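Local structure of alpha,alpha-trehalose-phosphate synthase (UDP-forming) (5V0T) at residues I246-V259 / E355-H367. The protein is a glycosyltransferase of family 20 with the two-domain GT-B architecture, modelled here with uridine-5'-diphosphate bound. Residues are numbered along the deposited sequence; the frame is centred on the assembly and turned at random.
Sequences IAELAKAGERGKPV and ERSVLAALFRTAH. With UDP (uridine-5'-diphosphate), chain I.
At the wall of the uridine-5'-diphosphate pocket of a GT-B glycosyltransferase, in the domain built on the six-stranded parallel sheet, Ile246 packs against Arg356 and Ala250 against Ala360. Helices 246-252 and 356-363 cross nearly at right angles (-81°), and their axes come within 7.3 Å because small residues meet where they cross. Ala250 CB sits 3.2 Å from Ala360 O, a tight carbon-oxygen contact, and the CA atoms of Ala250 and Ala361 are 3.9 Å apart. Gly253 continues the close fit by laying its CA against Ala361 CB. Beyond the turn from Gly253 to Gly256, Val259 CG2 comes 3.7 Å from Ala361 CB, while the Pro258 and Val358 side chains cross at about a right angle, the proline ring touching CG1 of Val358.

No direct hydrogen bond joins the two segments; waters bridge them instead. One water donates to Ala250 O and Ala361 O, and another to Leu249 O and Ser357 O. Two more waters link Glu254 OE1 to Arg364 NE and NH2, filling in for a salt bridge that the 4.6 Å between Glu254 OE1 and Arg364 NE is too long to make.

Arg364 runs alongside Lys251, its chain extended to NE and CG turned away from the backbone N (chi1 -170°), and its NH1 bonds to Ala388 O of helix 380-388. Lys251 CB lies over one face of the Arg364 guanidinium, 3.9 Å above its centre, whereas the water bound to NE lies at the edge, in plane.

At the ligand end, Arg356 NE forms a salt bridge with Glu384, which itself hydrogen-bonds the nucleotide. Arg356 crosses Ile246 at about a right angle, its NH2 4.0 Å from Ile246 CD1, and its CG touches uridine-5'-diphosphate O2' at 3.6 Å.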
loop_
_atom_site.group_PDB
_atom_site.type_symbol
_atom_site.label_atom_id
_atom_site.label_comp_id
_atom_site.label_asym_id
_atom_site.label_seq_id
_atom_site.Cartn_x
_atom_site.Cartn_y
_atom_site.Cartn_z
ATOM N N ILE A 246 -10.366 -11.295 -8.975
ATOM C CA ILE A 246 -11.138 -10.574 -7.967
ATOM C C ILE A 246 -12.612 -10.550 -8.344
ATOM O O ILE A 246 -13.490 -10.633 -7.478
ATOM C CB ILE A 246 -10.583 -9.150 -7.786
ATOM C CG1 ILE A 246 -9.185 -9.181 -7.153
ATOM C CG2 ILE A 246 -11.538 -8.285 -6.967
ATOM C CD1 ILE A 246 -8.423 -7.897 -7.409
ATOM N N ALA A 247 -12.904 -10.408 -9.635
ATOM C CA ALA A 247 -14.288 -10.393 -10.096
ATOM C C ALA A 247 -14.990 -11.709 -9.775
ATOM O O ALA A 247 -16.112 -11.720 -9.256
ATOM C CB ALA A 247 -14.335 -10.109 -11.602
ATOM N N GLU A 248 -14.347 -12.832 -10.096
ATOM C CA GLU A 248 -14.941 -14.127 -9.800
ATOM C C GLU A 248 -15.141 -14.310 -8.298
ATOM O O GLU A 248 -16.175 -14.829 -7.857
ATOM C CB GLU A 248 -14.068 -15.240 -10.384
ATOM N N LEU A 249 -14.171 -13.874 -7.496
ATOM C CA LEU A 249 -14.309 -13.938 -6.043
ATOM C C LEU A 249 -15.481 -13.093 -5.555
ATOM O O LEU A 249 -16.253 -13.523 -4.691
ATOM C CB LEU A 249 -13.005 -13.471 -5.392
ATOM C CG LEU A 249 -12.691 -13.835 -3.943
ATOM C CD1 LEU A 249 -12.836 -15.352 -3.684
ATOM C CD2 LEU A 249 -11.289 -13.354 -3.612
ATOM N N ALA A 250 -15.617 -11.875 -6.081
ATOM C CA ALA A 250 -16.726 -11.014 -5.685
ATOM C C ALA A 250 -18.057 -11.616 -6.105
ATOM O O ALA A 250 -19.050 -11.544 -5.369
ATOM C CB ALA A 250 -16.561 -9.631 -6.312
ATOM N N LYS A 251 -18.103 -12.194 -7.299
ATOM C CA LYS A 251 -19.342 -12.820 -7.749
ATOM C C LYS A 251 -19.676 -14.048 -6.910
ATOM O O LYS A 251 -20.839 -14.268 -6.560
ATOM C CB LYS A 251 -19.238 -13.185 -9.224
ATOM C CG LYS A 251 -20.489 -13.886 -9.770
ATOM C CD LYS A 251 -20.330 -14.226 -11.235
ATOM C CE LYS A 251 -21.577 -14.910 -11.784
ATOM N NZ LYS A 251 -21.807 -14.542 -13.204
ATOM N N ALA A 252 -18.667 -14.846 -6.559
ATOM C CA ALA A 252 -18.910 -16.063 -5.792
ATOM C C ALA A 252 -19.514 -15.778 -4.425
ATOM O O ALA A 252 -20.125 -16.672 -3.834
ATOM C CB ALA A 252 -17.610 -16.850 -5.630
ATOM N N GLY A 253 -19.361 -14.564 -3.908
ATOM C CA GLY A 253 -19.959 -14.212 -2.638
ATOM C C GLY A 253 -21.301 -13.521 -2.726
ATOM O O GLY A 253 -21.803 -13.051 -1.700
ATOM N N GLU A 254 -21.913 -13.455 -3.913
ATOM C CA GLU A 254 -23.087 -12.608 -4.084
ATOM C C GLU A 254 -24.300 -13.121 -3.305
ATOM O O GLU A 254 -25.212 -12.337 -3.027
ATOM C CB GLU A 254 -23.419 -12.464 -5.575
ATOM C CG GLU A 254 -23.980 -13.708 -6.236
ATOM C CD GLU A 254 -23.997 -13.619 -7.765
ATOM O OE1 GLU A 254 -23.989 -12.493 -8.306
ATOM O OE2 GLU A 254 -24.008 -14.684 -8.428
ATOM N N ARG A 255 -24.335 -14.408 -2.945
ATOM C CA ARG A 255 -25.391 -14.944 -2.091
ATOM C C ARG A 255 -24.876 -15.351 -0.712
ATOM O O ARG A 255 -25.544 -16.111 -0.006
ATOM C CB ARG A 255 -26.088 -16.120 -2.776
ATOM C CG ARG A 255 -26.899 -15.711 -4.001
ATOM C CD ARG A 255 -27.496 -16.916 -4.731
ATOM N NE ARG A 255 -26.499 -17.963 -4.952
ATOM C CZ ARG A 255 -25.551 -17.923 -5.888
ATOM N NH1 ARG A 255 -25.459 -16.883 -6.707
ATOM N NH2 ARG A 255 -24.689 -18.927 -6.002
ATOM N N GLY A 256 -23.709 -14.853 -0.311
ATOM C CA GLY A 256 -23.172 -15.143 1.001
ATOM C C GLY A 256 -23.802 -14.307 2.104
ATOM O O GLY A 256 -24.519 -13.333 1.861
ATOM N N LYS A 257 -23.508 -14.703 3.347
ATOM C CA LYS A 257 -24.109 -14.038 4.503
ATOM C C LYS A 257 -23.720 -12.568 4.623
ATOM O O LYS A 257 -24.615 -11.739 4.862
ATOM C CB LYS A 257 -23.765 -14.809 5.785
ATOM N N PRO A 258 -22.445 -12.168 4.490
ATOM C CA PRO A 258 -22.140 -10.729 4.589
ATOM C C PRO A 258 -22.898 -9.879 3.582
ATOM O O PRO A 258 -23.420 -8.818 3.947
ATOM C CB PRO A 258 -20.623 -10.677 4.352
ATOM C CG PRO A 258 -20.135 -12.063 4.745
ATOM C CD PRO A 258 -21.220 -12.972 4.282
ATOM N N VAL A 259 -22.980 -10.313 2.323
ATOM C CA VAL A 259 -23.715 -9.532 1.330
ATOM C C VAL A 259 -25.203 -9.528 1.654
ATOM O O VAL A 259 -25.862 -8.478 1.593
ATOM C CB VAL A 259 -23.432 -10.062 -0.088
ATOM C CG1 VAL A 259 -24.425 -9.481 -1.091
ATOM C CG2 VAL A 259 -21.985 -9.748 -0.491
ATOM N N GLU A 355 -11.774 -10.719 5.934
ATOM C CA GLU A 355 -11.207 -11.526 4.869
ATOM C C GLU A 355 -11.316 -10.786 3.543
ATOM O O GLU A 355 -12.316 -10.114 3.256
ATOM C CB GLU A 355 -11.917 -12.876 4.790
ATOM C CG GLU A 355 -11.611 -13.802 5.964
ATOM C CD GLU A 355 -10.207 -14.410 5.899
ATOM O OE1 GLU A 355 -9.769 -15.000 6.914
ATOM O OE2 GLU A 355 -9.543 -14.301 4.840
ATOM N N ARG A 356 -10.263 -10.903 2.735
ATOM C CA ARG A 356 -10.237 -10.231 1.448
ATOM C C ARG A 356 -11.368 -10.726 0.554
ATOM O O ARG A 356 -11.948 -9.951 -0.215
ATOM C CB ARG A 356 -8.875 -10.455 0.795
ATOM C CG ARG A 356 -8.595 -9.565 -0.379
ATOM C CD ARG A 356 -7.119 -9.599 -0.713
ATOM N NE ARG A 356 -6.887 -9.064 -2.045
ATOM C CZ ARG A 356 -6.603 -9.807 -3.101
ATOM N NH1 ARG A 356 -6.515 -11.121 -2.979
ATOM N NH2 ARG A 356 -6.404 -9.239 -4.274
ATOM N N SER A 357 -11.709 -12.013 0.664
ATOM C CA SER A 357 -12.815 -12.566 -0.110
ATOM C C SER A 357 -14.154 -11.941 0.282
ATOM O O SER A 357 -15.045 -11.785 -0.563
ATOM C CB SER A 357 -12.870 -14.077 0.080
ATOM O OG SER A 357 -13.145 -14.373 1.437
ATOM N N VAL A 358 -14.336 -11.614 1.564
ATOM C CA VAL A 358 -15.565 -10.938 1.979
ATOM C C VAL A 358 -15.576 -9.497 1.465
ATOM O O VAL A 358 -16.609 -8.997 0.994
ATOM C CB VAL A 358 -15.725 -11.007 3.514
ATOM C CG1 VAL A 358 -16.905 -10.133 4.002
ATOM C CG2 VAL A 358 -15.900 -12.452 3.969
ATOM N N LEU A 359 -14.430 -8.808 1.536
ATOM C CA LEU A 359 -14.378 -7.428 1.053
ATOM C C LEU A 359 -14.709 -7.349 -0.436
ATOM O O LEU A 359 -15.399 -6.424 -0.881
ATOM C CB LEU A 359 -12.995 -6.821 1.309
ATOM C CG LEU A 359 -12.557 -6.612 2.762
ATOM C CD1 LEU A 359 -11.139 -6.075 2.801
ATOM C CD2 LEU A 359 -13.519 -5.686 3.503
ATOM N N ALA A 360 -14.205 -8.300 -1.222
ATOM C CA ALA A 360 -14.506 -8.324 -2.647
ATOM C C ALA A 360 -16.000 -8.480 -2.889
ATOM O O ALA A 360 -16.571 -7.788 -3.737
ATOM C CB ALA A 360 -13.726 -9.452 -3.329
ATOM N N ALA A 361 -16.649 -9.402 -2.166
ATOM C CA ALA A 361 -18.089 -9.588 -2.316
ATOM C C ALA A 361 -18.847 -8.314 -1.974
ATOM O O ALA A 361 -19.796 -7.949 -2.673
ATOM C CB ALA A 361 -18.574 -10.750 -1.440
ATOM N N LEU A 362 -18.421 -7.608 -0.915
ATOM C CA LEU A 362 -19.089 -6.370 -0.507
ATOM C C LEU A 362 -18.815 -5.233 -1.485
ATOM O O LEU A 362 -19.712 -4.429 -1.775
ATOM C CB LEU A 362 -18.646 -5.971 0.904
ATOM C CG LEU A 362 -19.099 -6.930 2.015
ATOM C CD1 LEU A 362 -18.460 -6.557 3.335
ATOM C CD2 LEU A 362 -20.609 -6.911 2.135
ATOM N N PHE A 363 -17.588 -5.146 -2.004
ATOM C CA PHE A 363 -17.274 -4.130 -3.008
ATOM C C PHE A 363 -18.289 -4.160 -4.145
ATOM O O PHE A 363 -18.726 -3.111 -4.633
ATOM C CB PHE A 363 -15.866 -4.349 -3.578
ATOM C CG PHE A 363 -14.727 -3.878 -2.684
ATOM C CD1 PHE A 363 -14.892 -2.850 -1.783
ATOM C CD2 PHE A 363 -13.468 -4.475 -2.794
ATOM C CE1 PHE A 363 -13.826 -2.422 -0.983
ATOM C CE2 PHE A 363 -12.393 -4.060 -2.000
ATOM C CZ PHE A 363 -12.574 -3.031 -1.094
ATOM N N ARG A 364 -18.675 -5.365 -4.578
ATOM C CA ARG A 364 -19.597 -5.537 -5.696
ATOM C C ARG A 364 -20.992 -4.989 -5.397
ATOM O O ARG A 364 -21.739 -4.689 -6.333
ATOM C CB ARG A 364 -19.671 -7.031 -6.068
ATOM C CG ARG A 364 -20.414 -7.406 -7.373
ATOM C CD ARG A 364 -20.180 -8.891 -7.672
ATOM N NE ARG A 364 -20.734 -9.369 -8.947
ATOM C CZ ARG A 364 -20.034 -9.484 -10.077
ATOM N NH1 ARG A 364 -18.745 -9.132 -10.120
ATOM N NH2 ARG A 364 -20.625 -9.941 -11.175
ATOM N N THR A 365 -21.360 -4.837 -4.125
ATOM C CA THR A 365 -22.652 -4.260 -3.776
ATOM C C THR A 365 -22.604 -2.755 -3.530
ATOM O O THR A 365 -23.653 -2.158 -3.290
ATOM C CB THR A 365 -23.222 -4.930 -2.519
ATOM O OG1 THR A 365 -22.588 -4.367 -1.367
ATOM C CG2 THR A 365 -22.965 -6.426 -2.533
ATOM N N ALA A 366 -21.426 -2.133 -3.559
ATOM C CA ALA A 366 -21.270 -0.732 -3.181
ATOM C C ALA A 366 -21.383 0.171 -4.408
ATOM O O ALA A 366 -20.596 0.048 -5.355
ATOM C CB ALA A 366 -19.922 -0.521 -2.487
ATOM N N HIS A 367 -22.350 1.096 -4.373
ATOM C CA HIS A 367 -22.538 2.046 -5.469
ATOM C C HIS A 367 -21.331 2.951 -5.651
ATOM O O HIS A 367 -21.070 3.429 -6.767
ATOM C CB HIS A 367 -23.782 2.895 -5.201
ATOM C CG HIS A 367 -25.017 2.080 -5.055
ATOM N ND1 HIS A 367 -25.324 1.405 -3.893
ATOM C CD2 HIS A 367 -25.996 1.780 -5.941
ATOM C CE1 HIS A 367 -26.447 0.730 -4.069
ATOM N NE2 HIS A 367 -26.874 0.943 -5.301
HETATM N N1 UDP I . -7.278 -5.825 3.300
HETATM C C2 UDP I . -7.690 -7.036 3.833
HETATM N N3 UDP I . -8.486 -6.945 4.938
HETATM C C4 UDP I . -8.914 -5.790 5.555
HETATM C C5 UDP I . -8.453 -4.571 4.944
HETATM C C6 UDP I . -7.676 -4.628 3.852
HETATM O O2 UDP I . -7.359 -8.113 3.366
HETATM O O4 UDP I . -9.642 -5.873 6.552
HETATM C "C1'" UDP I . -6.428 -5.867 2.106
HETATM C "C2'" UDP I . -7.054 -5.194 0.887
HETATM O "O2'" UDP I . -7.901 -6.111 0.216
HETATM C "C3'" UDP I . -5.805 -4.833 0.081
HETATM C "C4'" UDP I . -4.787 -4.492 1.176
HETATM O "O4'" UDP I . -5.248 -5.147 2.378
HETATM O "O3'" UDP I . -5.316 -5.921 -0.698
HETATM C "C5'" UDP I . -4.592 -3.024 1.443
HETATM O "O5'" UDP I . -3.658 -2.531 0.462
HETATM P PA UDP I . -3.653 -1.011 0.021
HETATM O O1A UDP I . -5.056 -0.522 -0.272
HETATM O O2A UDP I . -2.679 -0.891 -1.092
HETATM O O3A UDP I . -3.160 -0.206 1.288
HETATM P PB UDP I . -2.082 -0.448 2.424
HETATM O O1B UDP I . -0.980 -1.244 1.718
HETATM O O2B UDP I . -1.579 0.980 2.723
HETATM O O3B UDP I . -2.667 -1.138 3.599
HETATM O O HOH W 1 -16.543 -13.759 -1.608
HETATM O O HOH W 2 -21.009 -9.964 -4.111
HETATM O O HOH W 3 -23.253 -9.971 -8.041
HETATM O O HOH W 4 -23.192 -11.507 -11.061
#